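Local atomic coordinates of glutamate racemase (PDB entry 2DWU), a protein that belongs to the aspartate/glutamate racemase family, two-domain alpha/beta enzymes, and here forms a two-subunit assembly with D-glutamic acid bound. Residues B[109-114]-B[181-186]; B[95-100]-B[213-218]. One frame throughout, in Å; residues are numbered along the deposited sequence. Where two conformers were deposited one is given.

Contact 1 (B[109-114]-B[181-186]); sequences KVTKKG and IDTLIL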
ATOM      1  N   LYS B 109      -2.063   8.548   1.660  1.00  7.01           N
ATOM      2  CA  LYS B 109      -2.518   7.769   2.806  1.00  7.93           C
ATOM      3  C   LYS B 109      -2.066   8.353   4.157  1.00  9.11           C
ATOM      4  O   LYS B 109      -2.838   8.377   5.129  1.00  8.79           O
ATOM      5  CB  LYS B 109      -2.018   6.318   2.663  1.00 10.90           C
ATOM      6  CG  LYS B 109      -2.414   5.428   3.846  1.00 11.85           C
ATOM      7  CD  LYS B 109      -1.769   4.050   3.728  1.00 17.58           C
ATOM      8  CE  LYS B 109      -1.725   3.343   5.073  1.00 23.03           C
ATOM      9  NZ  LYS B 109      -0.501   2.485   5.143  1.00 26.39           N
ATOM     10  N   VAL B 110      -0.833   8.860   4.234  1.00  8.16           N
ATOM     11  CA  VAL B 110      -0.328   9.347   5.507  1.00 10.31           C
ATOM     12  C   VAL B 110      -0.514  10.826   5.812  1.00 10.73           C
ATOM     13  O   VAL B 110      -0.439  11.208   6.985  1.00 10.91           O
ATOM     14  CB  VAL B 110       1.183   9.007   5.708  1.00 12.20           C
ATOM     15  CG1 VAL B 110       1.402   7.537   5.523  1.00 11.84           C
ATOM     16  CG2 VAL B 110       2.053   9.799   4.761  1.00 13.86           C
ATOM     17  N   THR B 111      -0.771  11.644   4.799  1.00  9.58           N
ATOM     18  CA  THR B 111      -0.916  13.078   5.068  1.00  9.88           C
ATOM     19  C   THR B 111      -2.210  13.360   5.802  1.00 11.03           C
ATOM     20  O   THR B 111      -3.235  12.711   5.572  1.00 11.14           O
ATOM     21  CB  THR B 111      -0.859  13.935   3.760  1.00 10.10           C
ATOM     22  OG1 THR B 111      -0.832  15.342   4.079  1.00  9.82           O
ATOM     23  CG2 THR B 111      -2.055  13.653   2.871  1.00  8.78           C
ATOM     24  N   LYS B 112      -2.129  14.313   6.722  1.00 10.44           N
ATOM     25  CA  LYS B 112      -3.297  14.734   7.471  1.00 12.39           C
ATOM     26  C   LYS B 112      -3.710  16.123   6.967  1.00 13.73           C
ATOM     27  O   LYS B 112      -4.897  16.444   6.957  1.00 14.43           O
ATOM     28  CB  LYS B 112      -2.991  14.798   8.969  1.00 15.05           C
ATOM     29  CG  LYS B 112      -2.675  13.446   9.616  1.00 19.28           C
ATOM     30  CD  LYS B 112      -2.565  13.597  11.136  1.00 25.38           C
ATOM     31  CE  LYS B 112      -2.217  12.276  11.819  1.00 27.21           C
ATOM     32  NZ  LYS B 112      -0.883  11.741  11.377  1.00 30.48           N
ATOM     33  N   LYS B 113      -2.725  16.916   6.545  0.50 12.19           N
ATOM     34  CA  LYS B 113      -2.943  18.293   6.061  0.50 11.23           C
ATOM     35  C   LYS B 113      -3.081  18.459   4.551  0.50 11.91           C
ATOM     36  O   LYS B 113      -3.488  19.526   4.068  0.50 12.50           O
ATOM     37  CB  LYS B 113      -1.787  19.195   6.523  0.50 10.85           C
ATOM     38  CG  LYS B 113      -1.471  19.118   8.015  0.50  9.81           C
ATOM     39  CD  LYS B 113      -0.373  20.077   8.428  0.50 10.30           C
ATOM     40  CE  LYS B 113      -0.873  21.514   8.464  0.50  9.35           C
ATOM     41  NZ  LYS B 113       0.162  22.425   9.056  0.50  8.45           N
ATOM     42  N   GLY B 114      -2.716  17.418   3.808  1.00 10.38           N
ATOM     43  CA  GLY B 114      -2.746  17.485   2.364  1.00 10.81           C
ATOM     44  C   GLY B 114      -1.628  18.353   1.811  1.00  9.04           C
ATOM     45  O   GLY B 114      -1.799  18.955   0.779  1.00 10.31           O
ATOM     46  N   ILE B 181       4.670  21.346   5.302  1.00  9.62           N
ATOM     47  CA  ILE B 181       4.374  19.988   4.815  1.00 11.06           C
ATOM     48  C   ILE B 181       4.303  19.055   6.012  1.00  9.85           C
ATOM     49  O   ILE B 181       4.864  19.353   7.065  1.00 13.03           O
ATOM     50  CB  ILE B 181       5.487  19.432   3.868  1.00 10.34           C
ATOM     51  CG1 ILE B 181       6.837  19.360   4.601  1.00 11.61           C
ATOM     52  CG2 ILE B 181       5.580  20.263   2.621  1.00 13.32           C
ATOM     53  CD1 ILE B 181       7.876  18.563   3.780  1.00 11.84           C
ATOM     54  N   ASP B 182       3.595  17.935   5.887  1.00  9.05           N
ATOM     55  CA  ASP B 182       3.584  16.971   6.975  1.00  7.93           C
ATOM     56  C   ASP B 182       4.008  15.594   6.456  1.00  8.78           C
ATOM     57  O   ASP B 182       4.005  14.622   7.198  1.00 10.06           O
ATOM     58  CB  ASP B 182       2.204  16.893   7.676  1.00 11.35           C
ATOM     59  CG  ASP B 182       1.098  16.303   6.800  1.00 11.37           C
ATOM     60  OD1 ASP B 182       1.335  15.958   5.620  1.00 11.59           O
ATOM     61  OD2 ASP B 182      -0.038  16.194   7.330  1.00 11.81           O
ATOM     62  N   THR B 183       4.397  15.544   5.184  1.00  9.51           N
ATOM     63  CA  THR B 183       4.800  14.297   4.528  1.00  9.49           C
ATOM     64  C   THR B 183       5.922  14.613   3.530  1.00  8.79           C
ATOM     65  O   THR B 183       5.879  15.645   2.877  1.00  9.17           O
ATOM     66  CB  THR B 183       3.567  13.725   3.764  1.00  9.97           C
ATOM     67  OG1 THR B 183       2.495  13.504   4.697  1.00 11.79           O
ATOM     68  CG2 THR B 183       3.920  12.403   3.051  1.00 10.94           C
ATOM     69  N   LEU B 184       6.932  13.744   3.419  1.00  6.78           N
ATOM     70  CA  LEU B 184       8.028  13.961   2.475  1.00  6.33           C
ATOM     71  C   LEU B 184       8.299  12.652   1.746  1.00  6.82           C
ATOM     72  O   LEU B 184       8.563  11.631   2.383  1.00  7.78           O
ATOM     73  CB  LEU B 184       9.322  14.383   3.198  1.00  8.77           C
ATOM     74  CG  LEU B 184      10.517  14.426   2.225  1.00 10.44           C
ATOM     75  CD1 LEU B 184      10.414  15.665   1.375  1.00 13.12           C
ATOM     76  CD2 LEU B 184      11.843  14.389   2.993  1.00 13.75           C
ATOM     77  N   ILE B 185       8.223  12.686   0.424  1.00  6.37           N
ATOM     78  CA  ILE B 185       8.519  11.505  -0.375  1.00  7.14           C
ATOM     79  C   ILE B 185       9.999  11.502  -0.754  1.00  6.43           C
ATOM     80  O   ILE B 185      10.513  12.491  -1.307  1.00  6.90           O
ATOM     81  CB  ILE B 185       7.683  11.492  -1.664  1.00  6.51           C
ATOM     82  CG1 ILE B 185       6.186  11.450  -1.319  1.00  6.27           C
ATOM     83  CG2 ILE B 185       8.104  10.266  -2.547  1.00  7.40           C
ATOM     84  CD1 ILE B 185       5.270  11.683  -2.539  1.00  7.83           C
ATOM     85  N   LEU B 186      10.704  10.419  -0.424  1.00  6.09           N
ATOM     86  CA  LEU B 186      12.107  10.288  -0.828  1.00  5.87           C
ATOM     87  C   LEU B 186      12.084   9.796  -2.283  1.00  8.58           C
ATOM     88  O   LEU B 186      12.112   8.581  -2.551  1.00  9.16           O
ATOM     89  CB  LEU B 186      12.811   9.263   0.064  1.00  8.10           C
ATOM     90  CG  LEU B 186      12.806   9.551   1.552  1.00  7.21           C
ATOM     91  CD1 LEU B 186      13.664   8.490   2.292  1.00  8.61           C
ATOM     92  CD2 LEU B 186      13.381  10.956   1.813  1.00  9.97           C
TER
HETATM   93  O   HOH W   1       1.779  12.649   7.777  1.00 30.39           O
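V110, in the last turn of helix 100-110, lays its CG2 methyl against CG2 of T183, 3.6 Å away, the two side chains meeting at a slant. The carbonyl O of V110 and the carbonyl O of D182 are bridged by water 1. At T111 the chain leaves the helix. OG1 of T111, swung anti to the backbone N (chi1 -173°), donates to OD1 of D182 at 2.7 Å, on the syn lone pair. The same OG1 accepts from the N of G114 in an ST motif, so the turn is braced from inside while it grips the carboxylate. Next come the backbone N of K112 and the N of K113, each 2.9 Å from OD2 of D182 and approaching from opposite faces of its plane. OD1 takes a second bond, from OG1 of T183 above the carboxylate plane, and with two donors on each oxygen the group's rotation is well fixed. A single aspartate carboxylate thus holds the ST-motif turn through two hydroxyls and two main-chain N-H groups. The turn leads into strand 115-120, which lies beside strand 183-187 in the four-stranded parallel sheet of an alpha/beta domain.

Contact 2 (B[95-100]-B[213-218]); sequences PVIGVI and EETAIE
I97 and V99 receive T215 from helix 211-226, and the contact across the two segments is made by van der Waals packing, with no hydrogen bond between them. On the apolar side, CG2 of T215 lies 3.7 Å from CG2 of I97, the two side chains lying alongside with their ends pointing opposite ways. Farther along the helix, the aliphatic part of E218 borders I97, its CG 4.4 Å from the isoleucine CG2.

The polar branch of T215 is packed as well. With OG1 anti to the carbonyl carbon (chi1 -62°), the hydroxyl comes 3.4 Å from CG1 of V99 and 3.3 Å from the CA of V99, while its hydrogen bond is made back within the helix, to the carbonyl O of S211. The carboxylate of E218 likewise looks elsewhere, to a salt bridge with R105.

Strand 96-98 and the helix segment run nearly antiparallel, at 158°, their axes 9.0 Å apart at closest approach. The side chain of V99 is about 6 Å from the bound D-glutamic acid. Helix 211-226 packs here against the outermost strand, within this chain, of the six-stranded parallel sheet, as helices flank the sheet in alpha/beta domains.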
ATOM      1  N   PRO B  95       3.013  -6.222 -16.655  1.00 15.07           N
ATOM      2  CA  PRO B  95       2.832  -5.077 -15.751  1.00 14.18           C
ATOM      3  C   PRO B  95       4.174  -4.366 -15.561  1.00 13.26           C
ATOM      4  O   PRO B  95       5.198  -5.017 -15.332  1.00 12.59           O
ATOM      5  CB  PRO B  95       2.400  -5.718 -14.440  1.00 16.34           C
ATOM      6  CG  PRO B  95       1.741  -6.993 -14.863  1.00 18.65           C
ATOM      7  CD  PRO B  95       2.601  -7.476 -16.005  1.00 15.48           C
ATOM      8  N   VAL B  96       4.159  -3.043 -15.628  1.00 12.42           N
ATOM      9  CA  VAL B  96       5.358  -2.248 -15.420  1.00 11.29           C
ATOM     10  C   VAL B  96       5.044  -1.354 -14.221  1.00 10.12           C
ATOM     11  O   VAL B  96       4.094  -0.556 -14.256  1.00 13.25           O
ATOM     12  CB  VAL B  96       5.725  -1.357 -16.646  1.00 12.80           C
ATOM     13  CG1 VAL B  96       7.010  -0.584 -16.319  1.00 14.88           C
ATOM     14  CG2 VAL B  96       5.969  -2.215 -17.894  1.00 12.77           C
ATOM     15  N   ILE B  97       5.813  -1.509 -13.153  1.00  9.72           N
ATOM     16  CA  ILE B  97       5.592  -0.745 -11.920  1.00 10.12           C
ATOM     17  C   ILE B  97       6.761   0.218 -11.728  1.00 11.28           C
ATOM     18  O   ILE B  97       7.925  -0.208 -11.671  1.00 10.51           O
ATOM     19  CB  ILE B  97       5.530  -1.691 -10.679  1.00 11.91           C
ATOM     20  CG1 ILE B  97       4.224  -2.518 -10.658  1.00 13.92           C
ATOM     21  CG2 ILE B  97       5.530  -0.867  -9.403  1.00 10.29           C
ATOM     22  CD1 ILE B  97       4.099  -3.585 -11.734  1.00 16.98           C
ATOM     23  N   GLY B  98       6.456   1.506 -11.635  1.00  9.98           N
ATOM     24  CA  GLY B  98       7.474   2.524 -11.425  1.00  8.74           C
ATOM     25  C   GLY B  98       7.499   2.869  -9.945  1.00  8.37           C
ATOM     26  O   GLY B  98       6.582   2.509  -9.185  1.00  8.52           O
ATOM     27  N   VAL B  99       8.518   3.609  -9.540  1.00  6.09           N
ATOM     28  CA  VAL B  99       8.669   3.955  -8.123  1.00  8.24           C
ATOM     29  C   VAL B  99       7.995   5.259  -7.709  1.00  8.27           C
ATOM     30  O   VAL B  99       7.899   5.549  -6.511  1.00  9.57           O
ATOM     31  CB  VAL B  99      10.168   4.034  -7.704  1.00  6.67           C
ATOM     32  CG1 VAL B  99      10.735   2.628  -7.573  1.00  6.03           C
ATOM     33  CG2 VAL B  99      11.005   4.811  -8.727  1.00  7.95           C
ATOM     34  N   ILE B 100       7.510   6.018  -8.683  1.00  8.46           N
ATOM     35  CA  ILE B 100       6.882   7.318  -8.388  1.00  7.77           C
ATOM     36  C   ILE B 100       5.439   7.219  -7.881  1.00  7.14           C
ATOM     37  O   ILE B 100       5.143   7.730  -6.798  1.00  6.82           O
ATOM     38  CB  ILE B 100       6.966   8.238  -9.633  1.00  6.99           C
ATOM     39  CG1 ILE B 100       8.442   8.536  -9.922  1.00  8.27           C
ATOM     40  CG2 ILE B 100       6.133   9.547  -9.431  1.00  8.06           C
ATOM     41  CD1 ILE B 100       8.679   9.414 -11.129  1.00 12.13           C
ATOM     42  N   GLU B 213       9.991   0.923  -0.103  0.50  8.96           N
ATOM     43  CA  GLU B 213       8.977   0.227   0.679  0.50  9.22           C
ATOM     44  C   GLU B 213       7.611   0.256   0.008  0.50  8.51           C
ATOM     45  O   GLU B 213       6.904  -0.753  -0.041  0.50  8.86           O
ATOM     46  CB  GLU B 213       8.856   0.854   2.077  0.50 11.56           C
ATOM     47  CG  GLU B 213      10.101   0.694   2.904  0.50 13.95           C
ATOM     48  CD  GLU B 213       9.826   0.790   4.387  0.50 17.34           C
ATOM     49  OE1 GLU B 213       8.784   0.262   4.834  0.50 19.60           O
ATOM     50  OE2 GLU B 213      10.662   1.368   5.106  0.50 19.48           O
ATOM     51  N   GLU B 214       7.241   1.403  -0.541  1.00  8.14           N
ATOM     52  CA  GLU B 214       5.933   1.499  -1.156  1.00  7.81           C
ATOM     53  C   GLU B 214       5.835   0.805  -2.500  1.00  6.10           C
ATOM     54  O   GLU B 214       4.769   0.326  -2.885  1.00  7.81           O
ATOM     55  CB  GLU B 214       5.546   2.975  -1.294  1.00  8.14           C
ATOM     56  CG  GLU B 214       5.747   3.738   0.009  1.00  9.79           C
ATOM     57  CD  GLU B 214       4.990   3.156   1.189  1.00 14.70           C
ATOM     58  OE1 GLU B 214       4.010   2.430   0.959  1.00 15.88           O
ATOM     59  OE2 GLU B 214       5.363   3.444   2.352  1.00 17.57           O
ATOM     60  N   THR B 215       6.953   0.724  -3.220  1.00  5.97           N
ATOM     61  CA  THR B 215       6.908   0.087  -4.532  1.00  6.20           C
ATOM     62  C   THR B 215       6.782  -1.413  -4.377  1.00  7.49           C
ATOM     63  O   THR B 215       6.096  -2.063  -5.180  1.00  7.03           O
ATOM     64  CB  THR B 215       8.141   0.438  -5.367  1.00  7.47           C
ATOM     65  OG1 THR B 215       8.142   1.855  -5.578  1.00  8.16           O
ATOM     66  CG2 THR B 215       8.087  -0.228  -6.764  1.00  9.11           C
ATOM     67  N   ALA B 216       7.403  -1.966  -3.350  1.00  6.57           N
ATOM     68  CA  ALA B 216       7.270  -3.401  -3.169  1.00  6.95           C
ATOM     69  C   ALA B 216       5.831  -3.792  -2.820  1.00  8.00           C
ATOM     70  O   ALA B 216       5.306  -4.792  -3.330  1.00  7.60           O
ATOM     71  CB  ALA B 216       8.263  -3.914  -2.071  1.00  6.94           C
ATOM     72  N   ILE B 217       5.154  -3.002  -1.984  1.00  7.39           N
ATOM     73  CA  ILE B 217       3.792  -3.367  -1.658  1.00  8.62           C
ATOM     74  C   ILE B 217       2.882  -3.126  -2.876  1.00  7.45           C
ATOM     75  O   ILE B 217       1.939  -3.869  -3.094  1.00  8.06           O
ATOM     76  CB  ILE B 217       3.295  -2.668  -0.359  1.00  7.94           C
ATOM     77  CG1 ILE B 217       1.956  -3.278   0.051  1.00  8.41           C
ATOM     78  CG2 ILE B 217       3.241  -1.146  -0.525  1.00  9.26           C
ATOM     79  CD1 ILE B 217       1.579  -2.966   1.488  1.00 10.13           C
ATOM     80  N   GLU B 218       3.194  -2.123  -3.706  1.00  8.44           N
ATOM     81  CA  GLU B 218       2.403  -1.887  -4.908  1.00  8.67           C
ATOM     82  C   GLU B 218       2.546  -3.085  -5.857  1.00  8.81           C
ATOM     83  O   GLU B 218       1.574  -3.576  -6.419  1.00  8.05           O
ATOM     84  CB  GLU B 218       2.863  -0.602  -5.615  1.00  9.39           C
ATOM     85  CG  GLU B 218       2.025  -0.271  -6.848  1.00 11.63           C
ATOM     86  CD  GLU B 218       1.276   1.073  -6.786  1.00 14.44           C
ATOM     87  OE1 GLU B 218       1.024   1.647  -5.696  1.00 13.12           O
ATOM     88  OE2 GLU B 218       0.914   1.543  -7.884  1.00 13.49           O
TER

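In the fold
From the N terminus, the chain builds strands 9-14, 35-39 and 70-75 before reaching strand 96-98, the outermost strand of the six-stranded sheet within this chain, where contact 2 begins. Helix 100-110 follows directly and leads into the first half of contact 1. Contact 1 closes its loop when strand 183-187 arrives in the four-stranded sheet; contact 2 closes later, when helix 211-226 returns to the six-stranded sheet. Contact 1 is therefore nested within contact 2. Their centres lie 18 Å apart, their nearest atoms about 6 Å, without touching. Between subunits the two are joined: K109 of contact 1 forms a salt bridge with E214 of the second subunit, and E214 of contact 2 with K109 of the second subunit.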